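Local coordinates for protein japanin (Rhipicephalus appendiculatus, PDB 4BOE) that binds cholesterol in a lipocalin pocket and modulates host immunity, blocking dendritic cell differentiation from monocytes and curbing pro-inflammatory responses, at residues Cys114-Thr119 with Arg132-Ile137; Lys121-Ile126 with Val144-Arg149; Phe93-Asp98 with Leu103-Lys108. All coordinates share one frame; numbering follows the deposited sequence.

In the fold
The three contacts lie along the C-terminal half of a lipocalin barrel, a curled antiparallel sheet closed round cholesterol. Interaction 3 comes first in the chain and pairs strands 91-98 and 101-106 as a hairpin. Strand 114-118 follows beside 101-106 and enters interaction 1, whose other side is helix 128-137, laid against the barrel exterior; the centres of interactions 1 and 3 are about 9 Å apart. Interaction 2 joins the loops that follow strands 114-118 and 141-143, its centre about 14 Å from that of interaction 1 and 21 Å from interaction 3. The segments of interactions 1 and 2 alternate along the chain, tying helix, loops and final strand together outside the wall lining the sterol pocket.

Interaction 1. Residues Cys114-Thr119 with Arg132-Ile137; sequences CSLWVT and RTFYTI. With NAG (2-acetamido-2-deoxy-beta-D-glucopyranose), chain B; CLR (cholesterol), chain C.
With CG anti to the backbone N in both residues (chi1 166° in Phe134, 173° in Leu116), the Phe134 ring reaches from helix 128-137 to strand 114-118 and Leu116 reaches out from the strand to meet it. The two side chains cross obliquely: Leu116 CB lies 4.0 Å from Phe134 CD1, while Leu116 CD2 settles near the root of the ring. Beside them Cys114 SG comes to the ring edge, 3.4 Å from Phe134 CE1, a sulfur-aromatic approach that is doubtful in detail, since the cysteine was modelled in two conformers. Cys114 is also disulfide-bonded to Cys138, just beyond the helix, so a covalent link backs up the apolar seam.

Alternation along the strand sends the neighbouring side chains to the other side, into the cholesterol pocket. Trp117 lays one indole face against the sterol tail, with CLR C26 centred 3.5 Å above the ring plane, and its CZ2 edge meets CLR C14 at 3.9 Å. The rotation of the indole is restrained by a bond from Trp117 NE1 to Ser115 OG, 2.9 Å long and tilted 22° out of the ring plane; Ser115 OG in turn touches CLR C15 at 3.7 Å. A leucine in place of Trp117 would probably leave the sterol tail without its flat aromatic wall and Ser115 OG without its indole donor. Farther along the helix, Tyr135 offers a ring face to the first sugar of the Asn131 glycan, with NAG C5 centred 3.6 Å above its plane.

One strand thus serves two apolar surfaces, helix outside and sterol inside. On its pocket face the indole N-H is spent on the serine oxygen, so the strand meets the sterol mainly through an aromatic face and carbon contacts, beside that oxygen.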
loop_
_atom_site.group_PDB
_atom_site.type_symbol
_atom_site.label_atom_id
_atom_site.label_comp_id
_atom_site.label_asym_id
_atom_site.label_seq_id
_atom_site.Cartn_x
_atom_site.Cartn_y
_atom_site.Cartn_z
ATOM N N CYS A 114 0.366 -7.014 -8.107
ATOM C CA CYS A 114 1.326 -6.322 -7.250
ATOM C C CYS A 114 0.883 -4.933 -6.839
ATOM O O CYS A 114 0.060 -4.315 -7.477
ATOM C CB CYS A 114 2.699 -6.269 -7.927
ATOM S SG CYS A 114 3.063 -4.682 -8.734
ATOM N N SER A 115 1.526 -4.431 -5.776
ATOM C CA SER A 115 1.342 -3.084 -5.231
ATOM C C SER A 115 2.709 -2.589 -4.719
ATOM O O SER A 115 3.450 -3.343 -4.071
ATOM C CB SER A 115 0.245 -2.983 -4.176
ATOM O OG SER A 115 0.472 -3.731 -3.006
ATOM N N LEU A 116 3.052 -1.351 -5.091
ATOM C CA LEU A 116 4.280 -0.687 -4.713
ATOM C C LEU A 116 3.907 0.444 -3.776
ATOM O O LEU A 116 3.029 1.226 -4.096
ATOM C CB LEU A 116 5.002 -0.145 -5.960
ATOM C CG LEU A 116 6.235 0.728 -5.698
ATOM C CD1 LEU A 116 7.336 -0.058 -5.082
ATOM C CD2 LEU A 116 6.671 1.412 -6.961
ATOM N N TRP A 117 4.569 0.502 -2.620
ATOM C CA TRP A 117 4.348 1.474 -1.565
ATOM C C TRP A 117 5.632 2.180 -1.287
ATOM O O TRP A 117 6.675 1.554 -1.241
ATOM C CB TRP A 117 3.883 0.754 -0.286
ATOM C CG TRP A 117 2.662 -0.069 -0.493
ATOM C CD1 TRP A 117 2.608 -1.357 -0.939
ATOM C CD2 TRP A 117 1.300 0.351 -0.302
ATOM N NE1 TRP A 117 1.302 -1.737 -1.118
ATOM C CE2 TRP A 117 0.476 -0.725 -0.693
ATOM C CE3 TRP A 117 0.694 1.524 0.187
ATOM C CZ2 TRP A 117 -0.914 -0.668 -0.609
ATOM C CZ3 TRP A 117 -0.702 1.616 0.183
ATOM C CH2 TRP A 117 -1.489 0.525 -0.209
ATOM N N VAL A 118 5.568 3.486 -1.129
ATOM C CA VAL A 118 6.719 4.302 -0.822
ATOM C C VAL A 118 6.402 5.219 0.350
ATOM O O VAL A 118 5.249 5.578 0.562
ATOM C CB VAL A 118 7.215 5.122 -2.050
ATOM C CG1 VAL A 118 7.684 4.219 -3.186
ATOM C CG2 VAL A 118 6.183 6.137 -2.538
ATOM N N THR A 119 7.434 5.699 1.033
ATOM C CA THR A 119 7.228 6.744 2.043
ATOM C C THR A 119 7.317 8.127 1.382
ATOM O O THR A 119 7.554 8.240 0.169
ATOM C CB THR A 119 8.266 6.630 3.160
ATOM O OG1 THR A 119 9.507 6.892 2.567
ATOM C CG2 THR A 119 8.263 5.275 3.841
ATOM N N ARG A 132 12.336 0.238 -11.981
ATOM C CA ARG A 132 12.744 -0.876 -12.823
ATOM C C ARG A 132 12.258 -2.218 -12.237
ATOM O O ARG A 132 11.633 -3.001 -12.950
ATOM C CB ARG A 132 14.279 -0.851 -13.050
ATOM C CG ARG A 132 14.776 -2.027 -13.873
ATOM C CD ARG A 132 16.238 -1.882 -14.198
ATOM N NE ARG A 132 16.720 -3.010 -14.982
ATOM C CZ ARG A 132 16.458 -3.228 -16.274
ATOM N NH1 ARG A 132 15.707 -2.377 -16.966
ATOM N NH2 ARG A 132 16.949 -4.297 -16.880
ATOM N N THR A 133 12.436 -2.442 -10.947
ATOM C CA THR A 133 11.933 -3.662 -10.293
ATOM C C THR A 133 10.438 -3.797 -10.408
ATOM O O THR A 133 9.928 -4.880 -10.684
ATOM C CB THR A 133 12.331 -3.664 -8.805
ATOM O OG1 THR A 133 13.739 -3.541 -8.723
ATOM C CG2 THR A 133 11.901 -4.919 -8.081
ATOM N N PHE A 134 9.728 -2.717 -10.154
ATOM C CA PHE A 134 8.268 -2.719 -10.260
ATOM C C PHE A 134 7.814 -3.108 -11.679
ATOM O O PHE A 134 6.970 -3.993 -11.829
ATOM C CB PHE A 134 7.708 -1.348 -9.811
ATOM C CG PHE A 134 6.275 -1.099 -10.168
ATOM C CD1 PHE A 134 5.255 -1.805 -9.544
ATOM C CD2 PHE A 134 5.932 -0.115 -11.080
ATOM C CE1 PHE A 134 3.931 -1.553 -9.860
ATOM C CE2 PHE A 134 4.601 0.110 -11.414
ATOM C CZ PHE A 134 3.617 -0.641 -10.835
ATOM N N TYR A 135 8.397 -2.484 -12.704
ATOM C CA TYR A 135 8.040 -2.793 -14.093
ATOM C C TYR A 135 8.489 -4.197 -14.545
ATOM O O TYR A 135 7.867 -4.781 -15.417
ATOM C CB TYR A 135 8.538 -1.712 -15.061
ATOM C CG TYR A 135 7.568 -0.572 -15.191
ATOM C CD1 TYR A 135 7.597 0.491 -14.308
ATOM C CD2 TYR A 135 6.556 -0.600 -16.143
ATOM C CE1 TYR A 135 6.670 1.520 -14.382
ATOM C CE2 TYR A 135 5.644 0.447 -16.260
ATOM C CZ TYR A 135 5.691 1.497 -15.359
ATOM O OH TYR A 135 4.788 2.525 -15.435
ATOM N N THR A 136 9.500 -4.755 -13.922
ATOM C CA THR A 136 9.933 -6.115 -14.215
ATOM C C THR A 136 8.966 -7.179 -13.667
ATOM O O THR A 136 8.541 -8.074 -14.377
ATOM C CB THR A 136 11.344 -6.314 -13.639
ATOM O OG1 THR A 136 12.198 -5.398 -14.301
ATOM C CG2 THR A 136 11.867 -7.734 -13.811
ATOM N N ILE A 137 8.662 -7.083 -12.399
ATOM C CA ILE A 137 7.923 -8.090 -11.640
ATOM C C ILE A 137 6.420 -8.067 -11.720
ATOM O O ILE A 137 5.782 -9.101 -11.505
ATOM C CB ILE A 137 8.350 -7.887 -10.117
ATOM C CG1 ILE A 137 9.826 -8.202 -9.884
ATOM C CG2 ILE A 137 7.478 -8.630 -9.120
ATOM C CD1 ILE A 137 10.310 -9.566 -10.357
HETATM C C1 NAG B . 9.697 3.695 -14.921
HETATM C C2 NAG B . 10.002 5.030 -15.602
HETATM C C3 NAG B . 9.057 5.173 -16.795
HETATM C C4 NAG B . 9.211 3.977 -17.729
HETATM C C5 NAG B . 8.949 2.690 -16.951
HETATM C C6 NAG B . 9.141 1.435 -17.763
HETATM C C7 NAG B . 10.827 6.646 -13.914
HETATM C C8 NAG B . 10.402 7.574 -12.816
HETATM N N2 NAG B . 9.829 6.136 -14.673
HETATM O O3 NAG B . 9.364 6.386 -17.468
HETATM O O4 NAG B . 8.295 4.066 -18.819
HETATM O O5 NAG B . 9.844 2.609 -15.830
HETATM O O6 NAG B . 10.321 1.497 -18.560
HETATM O O7 NAG B . 12.006 6.330 -14.076
HETATM C C1 CLR C . -6.762 0.766 -4.000
HETATM C C2 CLR C . -7.382 1.332 -5.276
HETATM C C3 CLR C . -6.433 1.219 -6.450
HETATM C C4 CLR C . -6.011 -0.222 -6.650
HETATM C C5 CLR C . -5.483 -0.864 -5.385
HETATM C C6 CLR C . -4.332 -1.526 -5.401
HETATM C C7 CLR C . -3.708 -2.198 -4.220
HETATM C C8 CLR C . -4.692 -2.396 -3.074
HETATM C C9 CLR C . -5.512 -1.102 -2.865
HETATM C C10 CLR C . -6.342 -0.708 -4.128
HETATM C C11 CLR C . -6.356 -1.158 -1.579
HETATM C C12 CLR C . -5.563 -1.578 -0.342
HETATM C C13 CLR C . -4.822 -2.914 -0.533
HETATM C C14 CLR C . -3.943 -2.749 -1.791
HETATM C C15 CLR C . -3.039 -3.987 -1.761
HETATM C C16 CLR C . -2.716 -4.137 -0.274
HETATM C C17 CLR C . -3.711 -3.233 0.495
HETATM C C18 CLR C . -5.828 -4.076 -0.651
HETATM C C19 CLR C . -7.607 -1.580 -4.294
HETATM C C20 CLR C . -4.090 -3.809 1.872
HETATM C C21 CLR C . -5.058 -2.908 2.654
HETATM C C22 CLR C . -2.835 -4.113 2.709
HETATM C C23 CLR C . -1.760 -3.001 2.778
HETATM C C24 CLR C . -0.595 -3.396 3.635
HETATM C C25 CLR C . 0.661 -2.552 3.664
HETATM C C26 CLR C . 0.809 -1.329 2.796
HETATM C C27 CLR C . 1.342 -2.414 5.003
HETATM O O1 CLR C . -7.114 1.654 -7.635
#

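Interaction 2. Residues Lys121-Ile126 with Val144-Arg149; sequences KYVDRI and VPFDER
Val123 is the first residue of 121-126 to meet Phe146, and a type I beta turn from Tyr122 to Arg125 presents it, closed by a bond of 3.2 Å from Arg125 N to Tyr122 O. Two parts of Val123 touch the aromatic ring: its backbone O lies 3.5 Å from Phe146 CD1, approaching obliquely, and its CG2 methyl sits 4.0 Å from Phe146 CE1. The ring reaches this far because Phe146 CG is trans to its own backbone N (chi1 -180°), which extends the side chain away from 144-149 and across to the turn.

Asp124 comes next and places its CB over one face of the ring, 4.4 Å from Phe146 CD1. Its carboxylate leads away from the phenylalanine and forms a salt bridge along the turn, Asp124 OD1 to Arg125 NE at 3.0 Å. The charged pair therefore stays at the surface, and Asp124 meets the ring through carbon alone. Arg125 bends back over the turn, and Ile126 carries the chain on toward the helix.

Across the contact, the backbone just after Phe146 is shaped by an Asx turn, in which Asp147 OD1 accepts from Arg149 N. The same carboxylate is gripped side-on by the arginine: NE meets Asp147 OD1 at 3.1 Å and NH2 meets Asp147 OD2 at 3.0 Å, each on the syn lone pair. Three bonds thus fix Asp147 where the chain enters a short 3-10 segment.

The whole patch is a modest surface junction between two loops. Val123 also rests on Tyr13, Ile126 packs against Ala15 of the same strand 12-18 and Asn131 of helix 128-137, and Val144 continues from strand 141-143 with a backbone bond to Ala15.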
loop_
_atom_site.group_PDB
_atom_site.type_symbol
_atom_site.label_atom_id
_atom_site.label_comp_id
_atom_site.label_asym_id
_atom_site.label_seq_id
_atom_site.Cartn_x
_atom_site.Cartn_y
_atom_site.Cartn_z
ATOM N N LYS A 121 9.583 10.249 1.288
ATOM C CA LYS A 121 10.870 10.458 0.652
ATOM C C LYS A 121 10.814 10.310 -0.880
ATOM O O LYS A 121 11.551 11.007 -1.577
ATOM C CB LYS A 121 11.873 9.471 1.253
ATOM C CG LYS A 121 13.280 9.589 0.744
ATOM C CD LYS A 121 14.127 8.549 1.400
ATOM C CE LYS A 121 15.570 8.678 0.982
ATOM N NZ LYS A 121 16.462 7.836 1.805
ATOM N N TYR A 122 9.979 9.390 -1.404
ATOM C CA TYR A 122 9.926 9.140 -2.832
ATOM C C TYR A 122 8.623 9.492 -3.526
ATOM O O TYR A 122 8.484 9.113 -4.681
ATOM C CB TYR A 122 10.232 7.651 -3.067
ATOM C CG TYR A 122 11.531 7.141 -2.483
ATOM C CD1 TYR A 122 12.725 7.841 -2.669
ATOM C CD2 TYR A 122 11.621 5.852 -1.968
ATOM C CE1 TYR A 122 13.945 7.333 -2.217
ATOM C CE2 TYR A 122 12.843 5.311 -1.565
ATOM C CZ TYR A 122 13.998 6.067 -1.663
ATOM O OH TYR A 122 15.207 5.564 -1.225
ATOM N N VAL A 123 7.667 10.186 -2.884
ATOM C CA VAL A 123 6.356 10.425 -3.524
ATOM C C VAL A 123 6.433 11.234 -4.836
ATOM O O VAL A 123 5.666 10.964 -5.768
ATOM C CB VAL A 123 5.267 11.021 -2.585
ATOM C CG1 VAL A 123 4.861 10.025 -1.514
ATOM C CG2 VAL A 123 5.663 12.362 -1.986
ATOM N N ASP A 124 7.324 12.203 -4.919
ATOM C CA ASP A 124 7.432 13.012 -6.151
ATOM C C ASP A 124 8.487 12.456 -7.132
ATOM O O ASP A 124 8.660 13.024 -8.202
ATOM C CB ASP A 124 7.755 14.484 -5.798
ATOM C CG ASP A 124 9.020 14.677 -4.963
ATOM O OD1 ASP A 124 9.469 13.692 -4.320
ATOM O OD2 ASP A 124 9.569 15.809 -4.959
ATOM N N ARG A 125 9.253 11.427 -6.737
ATOM C CA ARG A 125 10.298 10.874 -7.585
ATOM C C ARG A 125 10.701 9.497 -7.128
ATOM O O ARG A 125 11.503 9.340 -6.208
ATOM C CB ARG A 125 11.546 11.795 -7.699
ATOM C CG ARG A 125 11.815 12.783 -6.553
ATOM C CD ARG A 125 12.109 12.187 -5.178
ATOM N NE ARG A 125 12.394 13.268 -4.220
ATOM C CZ ARG A 125 13.170 13.183 -3.135
ATOM N NH1 ARG A 125 13.772 12.036 -2.818
ATOM N NH2 ARG A 125 13.343 14.242 -2.351
ATOM N N ILE A 126 10.176 8.500 -7.820
ATOM C CA ILE A 126 10.480 7.101 -7.540
ATOM C C ILE A 126 11.910 6.860 -8.018
ATOM O O ILE A 126 12.192 7.166 -9.161
ATOM C CB ILE A 126 9.474 6.158 -8.287
ATOM C CG1 ILE A 126 7.972 6.473 -7.921
ATOM C CG2 ILE A 126 9.799 4.684 -8.017
ATOM C CD1 ILE A 126 7.565 6.188 -6.517
ATOM N N VAL A 144 0.921 5.353 -10.138
ATOM C CA VAL A 144 -0.048 6.272 -9.547
ATOM C C VAL A 144 0.652 7.649 -9.681
ATOM O O VAL A 144 1.665 7.855 -9.031
ATOM C CB VAL A 144 -0.413 5.932 -8.073
ATOM C CG1 VAL A 144 -1.358 6.995 -7.479
ATOM C CG2 VAL A 144 -1.046 4.539 -7.972
ATOM N N PRO A 145 0.157 8.561 -10.533
ATOM C CA PRO A 145 0.822 9.868 -10.676
ATOM C C PRO A 145 0.739 10.735 -9.423
ATOM O O PRO A 145 -0.218 10.643 -8.668
ATOM C CB PRO A 145 0.089 10.524 -11.840
ATOM C CG PRO A 145 -1.282 9.924 -11.823
ATOM C CD PRO A 145 -1.182 8.564 -11.165
ATOM N N PHE A 146 1.764 11.543 -9.197
ATOM C CA PHE A 146 1.798 12.483 -8.077
ATOM C C PHE A 146 0.686 13.513 -8.162
ATOM O O PHE A 146 0.411 14.045 -9.235
ATOM C CB PHE A 146 3.152 13.187 -7.985
ATOM C CG PHE A 146 3.244 14.164 -6.833
ATOM C CD1 PHE A 146 3.478 13.718 -5.543
ATOM C CD2 PHE A 146 3.116 15.529 -7.044
ATOM C CE1 PHE A 146 3.556 14.617 -4.480
ATOM C CE2 PHE A 146 3.217 16.427 -5.982
ATOM C CZ PHE A 146 3.436 15.968 -4.707
ATOM N N ASP A 147 0.028 13.771 -7.026
ATOM C CA ASP A 147 -1.046 14.759 -6.953
ATOM C C ASP A 147 -0.929 15.526 -5.629
ATOM O O ASP A 147 -1.075 14.936 -4.557
ATOM C CB ASP A 147 -2.405 14.069 -7.102
ATOM C CG ASP A 147 -3.553 15.019 -7.398
ATOM O OD1 ASP A 147 -3.446 16.211 -7.044
ATOM O OD2 ASP A 147 -4.572 14.560 -7.952
ATOM N N GLU A 148 -0.612 16.845 -5.718
ATOM C CA GLU A 148 -0.468 17.779 -4.571
ATOM C C GLU A 148 -1.680 17.744 -3.642
ATOM O O GLU A 148 -1.549 17.919 -2.444
ATOM C CB GLU A 148 -0.357 19.243 -5.080
ATOM C CG GLU A 148 0.940 19.619 -5.779
ATOM C CD GLU A 148 0.897 20.913 -6.589
ATOM O OE1 GLU A 148 -0.083 21.685 -6.447
ATOM O OE2 GLU A 148 1.849 21.153 -7.369
ATOM N N ARG A 149 -2.855 17.554 -4.210
ATOM C CA ARG A 149 -4.123 17.544 -3.482
ATOM C C ARG A 149 -4.307 16.368 -2.513
ATOM O O ARG A 149 -5.182 16.434 -1.649
ATOM C CB ARG A 149 -5.285 17.602 -4.497
ATOM C CG ARG A 149 -5.290 18.892 -5.346
ATOM C CD ARG A 149 -6.343 18.886 -6.432
ATOM N NE ARG A 149 -6.068 17.851 -7.436
ATOM C CZ ARG A 149 -6.971 17.320 -8.265
ATOM N NH1 ARG A 149 -8.237 17.736 -8.245
ATOM N NH2 ARG A 149 -6.617 16.366 -9.116
#

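Interaction 3. Residues Phe93-Asp98 with Leu103-Lys108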
loop_
_atom_site.group_PDB
_atom_site.type_symbol
_atom_site.label_atom_id
_atom_site.label_comp_id
_atom_site.label_asym_id
_atom_site.label_seq_id
_atom_site.Cartn_x
_atom_site.Cartn_y
_atom_site.Cartn_z
ATOM N N PHE A 93 2.863 -11.682 -0.498
ATOM C CA PHE A 93 4.245 -12.069 -0.689
ATOM C C PHE A 93 5.073 -10.782 -0.728
ATOM O O PHE A 93 4.713 -9.849 -1.448
ATOM C CB PHE A 93 4.347 -12.838 -2.001
ATOM C CG PHE A 93 5.731 -13.240 -2.421
ATOM C CD1 PHE A 93 6.683 -13.580 -1.487
ATOM C CD2 PHE A 93 6.058 -13.344 -3.753
ATOM C CE1 PHE A 93 7.955 -13.973 -1.879
ATOM C CE2 PHE A 93 7.332 -13.727 -4.141
ATOM C CZ PHE A 93 8.271 -14.038 -3.202
ATOM N N ILE A 94 6.141 -10.717 0.060
ATOM C CA ILE A 94 7.047 -9.566 0.101
ATOM C C ILE A 94 8.127 -9.824 -0.949
ATOM O O ILE A 94 8.966 -10.715 -0.774
ATOM C CB ILE A 94 7.678 -9.362 1.509
ATOM C CG1 ILE A 94 6.565 -9.108 2.547
ATOM C CG2 ILE A 94 8.680 -8.183 1.466
ATOM C CD1 ILE A 94 6.971 -9.408 3.986
ATOM N N ARG A 95 8.115 -9.046 -2.033
ATOM C CA ARG A 95 9.087 -9.234 -3.098
ATOM C C ARG A 95 10.382 -8.645 -2.642
ATOM O O ARG A 95 11.396 -9.336 -2.601
ATOM C CB ARG A 95 8.627 -8.599 -4.431
ATOM C CG ARG A 95 7.286 -9.047 -4.907
ATOM C CD ARG A 95 7.143 -10.536 -4.912
ATOM N NE ARG A 95 7.965 -11.199 -5.928
ATOM C CZ ARG A 95 7.549 -11.624 -7.118
ATOM N NH1 ARG A 95 6.307 -11.404 -7.513
ATOM N NH2 ARG A 95 8.389 -12.247 -7.939
ATOM N N THR A 96 10.341 -7.390 -2.277
ATOM C CA THR A 96 11.496 -6.709 -1.729
ATOM C C THR A 96 11.073 -5.463 -0.958
ATOM O O THR A 96 9.922 -5.026 -0.999
ATOM C CB THR A 96 12.562 -6.431 -2.822
ATOM O OG1 THR A 96 13.719 -5.950 -2.150
ATOM C CG2 THR A 96 12.105 -5.427 -3.849
ATOM N N TYR A 97 12.012 -4.933 -0.222
ATOM C CA TYR A 97 11.774 -3.739 0.573
ATOM C C TYR A 97 13.085 -3.088 0.931
ATOM O O TYR A 97 14.137 -3.687 0.813
ATOM C CB TYR A 97 10.934 -4.066 1.846
ATOM C CG TYR A 97 11.669 -4.794 2.962
ATOM C CD1 TYR A 97 12.394 -4.096 3.910
ATOM C CD2 TYR A 97 11.660 -6.184 3.045
ATOM C CE1 TYR A 97 13.085 -4.754 4.917
ATOM C CE2 TYR A 97 12.321 -6.847 4.068
ATOM C CZ TYR A 97 13.064 -6.127 4.982
ATOM O OH TYR A 97 13.739 -6.727 6.023
ATOM N N ASP A 98 12.998 -1.875 1.395
ATOM C CA ASP A 98 14.080 -1.074 1.948
ATOM C C ASP A 98 13.414 -0.168 3.019
ATOM O O ASP A 98 12.235 -0.356 3.329
ATOM C CB ASP A 98 14.763 -0.264 0.838
ATOM C CG ASP A 98 16.201 0.166 1.117
ATOM O OD1 ASP A 98 16.560 0.325 2.308
ATOM O OD2 ASP A 98 16.952 0.376 0.152
ATOM N N LEU A 103 7.372 -3.673 -1.864
ATOM C CA LEU A 103 6.738 -4.231 -3.059
ATOM C C LEU A 103 6.092 -5.565 -2.669
ATOM O O LEU A 103 6.798 -6.493 -2.282
ATOM C CB LEU A 103 7.780 -4.418 -4.181
ATOM C CG LEU A 103 7.278 -4.968 -5.503
ATOM C CD1 LEU A 103 6.238 -4.053 -6.125
ATOM C CD2 LEU A 103 8.445 -5.145 -6.471
ATOM N N LEU A 104 4.751 -5.631 -2.749
ATOM C CA LEU A 104 3.941 -6.785 -2.386
ATOM C C LEU A 104 3.305 -7.451 -3.578
ATOM O O LEU A 104 2.958 -6.770 -4.526
ATOM C CB LEU A 104 2.800 -6.347 -1.443
ATOM C CG LEU A 104 3.164 -5.709 -0.147
ATOM C CD1 LEU A 104 1.868 -5.299 0.616
ATOM C CD2 LEU A 104 4.047 -6.631 0.685
ATOM N N SER A 105 3.100 -8.767 -3.510
ATOM C CA SER A 105 2.445 -9.542 -4.584
ATOM C C SER A 105 1.353 -10.393 -3.976
ATOM O O SER A 105 1.475 -10.830 -2.843
ATOM C CB SER A 105 3.409 -10.504 -5.310
ATOM O OG SER A 105 4.300 -9.881 -6.209
ATOM N N ASP A 106 0.374 -10.748 -4.787
ATOM C CA ASP A 106 -0.670 -11.682 -4.385
ATOM C C ASP A 106 -0.120 -13.125 -4.267
ATOM O O ASP A 106 0.716 -13.537 -5.063
ATOM C CB ASP A 106 -1.829 -11.682 -5.405
ATOM C CG ASP A 106 -3.077 -12.267 -4.795
ATOM O OD1 ASP A 106 -3.659 -11.612 -3.916
ATOM O OD2 ASP A 106 -3.376 -13.445 -5.076
ATOM N N LEU A 107 -0.640 -13.897 -3.312
ATOM C CA LEU A 107 -0.220 -15.288 -3.070
ATOM C C LEU A 107 -0.847 -16.319 -3.993
ATOM O O LEU A 107 -0.129 -17.180 -4.475
ATOM C CB LEU A 107 -0.540 -15.712 -1.623
ATOM C CG LEU A 107 0.645 -16.144 -0.782
ATOM C CD1 LEU A 107 1.435 -14.951 -0.344
ATOM C CD2 LEU A 107 0.176 -16.949 0.429
ATOM N N LYS A 108 -2.170 -16.282 -4.182
ATOM C CA LYS A 108 -2.923 -17.328 -4.891
ATOM C C LYS A 108 -3.099 -17.166 -6.414
ATOM O O LYS A 108 -3.516 -18.135 -7.062
ATOM C CB LYS A 108 -4.308 -17.500 -4.238
ATOM C CG LYS A 108 -4.234 -17.985 -2.784
ATOM C CD LYS A 108 -5.614 -18.065 -2.134
ATOM C CE LYS A 108 -5.567 -18.572 -0.707
ATOM N NZ LYS A 108 -5.184 -17.509 0.262
#
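Phe93 and Ser105 face each other as an antiparallel hydrogen-bonded pair, the firmly bonded part of a hairpin whose strand axes run at 150°. Phe93 N reaches Ser105 O at 2.9 Å and Ser105 N returns to Phe93 O at 2.8 Å, both bonds in the carbonyl plane. In the next pair, which is non-hydrogen-bonded, Ile94 and Leu104 lie side by side and point the same way, with Ile94 CG1 4.0 Å from Leu104 CD2. This is the buried, tightly filled face: Leu74 of the adjoining strand touches both side chains, and Leu104 comes close to the bound cholesterol.

Farther along, the ladder shifts. Arg95 N gives its hydrogen to Leu103 O, yet Leu103 N bonds to Thr96 O at 3.0 Å, so that two residues of one strand stand opposite a single leucine, consistent with a classic beta bulge. This irregularity probably brings Arg95 onto the same side as Ser105. Its chain folds back at chi2 (-50°) and chi3, passing over Leu103, whose CG lies 4.0 Å from Arg95 CB. There Arg95 NH1 meets Ser105 OG at 2.8 Å, almost straight at 166° and in the guanidinium plane.

Past Ser105 the contact is looser and nearer to solvent. Exposed Leu107, already past the strand, brings only CD1 back to Phe93, 4.0 Å from its CB, and the Phe93 ring leads outward and was modelled in two conformers.

The chemistry is accordingly divided by face. Aliphatic side chains make up the Ile94-Leu104 face, from which Leu104 approaches the sterol, whereas on the outer side a serine oxygen accepts a hydrogen bond from Arg95 NH1 at the edge of the guanidinium, adding a side-chain tie between the strands near the apparent bulge.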